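Local atomic coordinates of ferric-siderophore receptor protein (Streptomyces coelicolor, PDB entry 2X4L), a protein that probably binds ferric siderophores outside the cell membrane and delivers them to a membrane transporter for iron uptake. Residues L210-G215 against F247-W252. Sequence-based numbering, arbitrary orientation.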
loop_
_atom_site.group_PDB
_atom_site.type_symbol
_atom_site.label_atom_id
_atom_site.label_comp_id
_atom_site.label_asym_id
_atom_site.label_seq_id
_atom_site.Cartn_x
_atom_site.Cartn_y
_atom_site.Cartn_z
ATOM N N LEU A 210 -6.585 17.637 9.569
ATOM C CA LEU A 210 -7.546 16.615 9.797
ATOM C C LEU A 210 -6.824 15.351 10.128
ATOM O O LEU A 210 -5.734 15.054 9.585
ATOM C CB LEU A 210 -8.362 16.377 8.500
ATOM C CG LEU A 210 -9.286 17.567 8.147
ATOM C CD1 LEU A 210 -9.771 17.511 6.740
ATOM C CD2 LEU A 210 -10.460 17.688 9.171
ATOM N N PHE A 211 -7.496 14.640 10.978
ATOM C CA PHE A 211 -7.117 13.230 11.215
ATOM C C PHE A 211 -8.154 12.381 10.523
ATOM O O PHE A 211 -9.378 12.512 10.761
ATOM C CB PHE A 211 -7.178 13.003 12.684
ATOM C CG PHE A 211 -6.744 11.614 13.121
ATOM C CD1 PHE A 211 -5.405 11.366 13.474
ATOM C CD2 PHE A 211 -7.657 10.613 13.222
ATOM C CE1 PHE A 211 -5.054 10.091 13.923
ATOM C CE2 PHE A 211 -7.274 9.301 13.676
ATOM C CZ PHE A 211 -5.979 9.115 14.081
ATOM N N TYR A 212 -7.690 11.484 9.670
ATOM C CA TYR A 212 -8.668 10.660 8.888
ATOM C C TYR A 212 -8.815 9.267 9.499
ATOM O O TYR A 212 -7.791 8.590 9.675
ATOM C CB TYR A 212 -8.159 10.539 7.477
ATOM C CG TYR A 212 -7.852 11.843 6.804
ATOM C CD1 TYR A 212 -8.886 12.623 6.462
ATOM C CD2 TYR A 212 -6.549 12.275 6.581
ATOM C CE1 TYR A 212 -8.702 13.866 5.856
ATOM C CE2 TYR A 212 -6.306 13.494 5.921
ATOM C CZ TYR A 212 -7.432 14.267 5.610
ATOM O OH TYR A 212 -7.244 15.485 5.004
ATOM N N VAL A 213 -10.044 8.853 9.764
ATOM C CA VAL A 213 -10.304 7.491 10.319
ATOM C C VAL A 213 -10.818 6.682 9.159
ATOM O O VAL A 213 -11.879 6.932 8.609
ATOM C CB VAL A 213 -11.312 7.475 11.454
ATOM C CG1 VAL A 213 -11.381 6.078 11.985
ATOM C CG2 VAL A 213 -10.857 8.390 12.612
ATOM N N SER A 214 -10.103 5.643 8.805
ATOM C CA SER A 214 -10.564 4.749 7.722
ATOM C C SER A 214 -11.503 3.711 8.270
ATOM O O SER A 214 -11.300 3.129 9.363
ATOM C CB SER A 214 -9.357 3.979 7.091
ATOM O OG SER A 214 -8.592 4.872 6.297
ATOM N N GLY A 215 -12.476 3.350 7.441
ATOM C CA GLY A 215 -13.228 2.120 7.617
ATOM C C GLY A 215 -12.505 0.988 6.895
ATOM O O GLY A 215 -11.602 1.240 6.097
ATOM N N PHE A 247 -13.128 7.110 4.134
ATOM C CA PHE A 247 -12.748 7.502 5.499
ATOM C C PHE A 247 -13.560 8.678 5.979
ATOM O O PHE A 247 -14.238 9.403 5.165
ATOM C CB PHE A 247 -11.207 7.795 5.625
ATOM C CG PHE A 247 -10.693 8.786 4.664
ATOM C CD1 PHE A 247 -10.830 10.171 4.949
ATOM C CD2 PHE A 247 -10.075 8.404 3.508
ATOM C CE1 PHE A 247 -10.383 11.139 4.056
ATOM C CE2 PHE A 247 -9.652 9.383 2.556
ATOM C CZ PHE A 247 -9.759 10.743 2.860
ATOM N N GLU A 248 -13.490 8.854 7.301
ATOM C CA GLU A 248 -14.141 9.995 7.990
ATOM C C GLU A 248 -13.061 10.996 8.341
ATOM O O GLU A 248 -11.936 10.615 8.779
ATOM C CB GLU A 248 -14.748 9.498 9.277
ATOM C CG GLU A 248 -15.427 10.612 10.133
ATOM C CD GLU A 248 -16.023 10.073 11.367
ATOM O OE1 GLU A 248 -15.736 8.933 11.765
ATOM O OE2 GLU A 248 -16.738 10.881 11.998
ATOM N N SER A 249 -13.326 12.288 8.132
ATOM C CA SER A 249 -12.369 13.369 8.515
ATOM C C SER A 249 -12.766 13.899 9.859
ATOM O O SER A 249 -13.925 14.331 10.061
ATOM C CB SER A 249 -12.396 14.489 7.487
ATOM O OG SER A 249 -12.069 13.972 6.222
ATOM N N LEU A 250 -11.808 13.968 10.754
ATOM C CA LEU A 250 -12.064 14.538 12.061
ATOM C C LEU A 250 -11.125 15.713 12.320
ATOM O O LEU A 250 -9.921 15.690 12.004
ATOM C CB LEU A 250 -11.797 13.510 13.124
ATOM C CG LEU A 250 -12.744 12.310 13.168
ATOM C CD1 LEU A 250 -12.119 11.395 14.259
ATOM C CD2 LEU A 250 -14.152 12.762 13.506
ATOM N N SER A 251 -11.636 16.725 13.027
ATOM C CA SER A 251 -10.717 17.798 13.488
ATOM C C SER A 251 -9.785 17.259 14.536
ATOM O O SER A 251 -10.120 16.272 15.208
ATOM C CB SER A 251 -11.528 18.962 14.116
ATOM O OG SER A 251 -12.320 19.546 13.118
ATOM N N TRP A 252 -8.613 17.885 14.668
ATOM C CA TRP A 252 -7.667 17.322 15.597
ATOM C C TRP A 252 -8.201 17.283 17.001
ATOM O O TRP A 252 -7.898 16.395 17.785
ATOM C CB TRP A 252 -6.378 18.101 15.538
ATOM C CG TRP A 252 -5.486 17.549 14.475
ATOM C CD1 TRP A 252 -5.218 18.116 13.302
ATOM C CD2 TRP A 252 -4.781 16.304 14.515
ATOM N NE1 TRP A 252 -4.388 17.294 12.557
ATOM C CE2 TRP A 252 -4.103 16.184 13.291
ATOM C CE3 TRP A 252 -4.664 15.300 15.468
ATOM C CZ2 TRP A 252 -3.288 15.081 12.972
ATOM C CZ3 TRP A 252 -3.862 14.144 15.151
ATOM C CH2 TRP A 252 -3.203 14.077 13.909
#
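An antiparallel strand pair at the margin of a mixed beta-sheet brings Phe211 opposite Leu250 and Val213 opposite Glu248 as its two hydrogen-bonded pairs. Four backbone bonds join them: Phe211 N reaches Leu250 O at 2.8 Å, Leu250 N returns to Phe211 O, and the same exchange links Val213 and Glu248. On the face carrying Tyr212, Phe247 and Ser249, the Tyr212 and Phe247 rings leave the sheet together as neighbours, their planes inclined at 64° and centroids 4.9 Å from each other. Ser249 OG meets the edge of the Tyr212 ring in its plane, 3.4 Å from CE1. Trimming Tyr212 to an alanine would probably uncover one flank of the Phe247 ring and take away the ring edge that Ser249 OG meets. Across the other face, Val213 CG2 packs on Leu250 CD1 at 3.7 Å. Trp252, just past strand 247-251, swings its indole back to Phe211, whose CG, anti to the backbone N (chi1 -177°), carries CD1 to within 3.5 Å of Trp252 CH2. The two rings form an offset edge-to-face pair, the Phe211 edge toward the indole face, planes at 70°. Phe211 CB also sits over the Trp252 six-membered ring, a CH-pi contact 4.2 Å from its centroid. The indole NE1 is hydrogen-bonded to Ser207 O. Glu248 turns its carboxylate to Tyr258 and, through a salt bridge, to Lys257. Strand 210-214, hairpin partner of 200-206, links strand 247-251 to the rest of the sheet, where 200-206 runs parallel to 262-266 and that strand to 293-296.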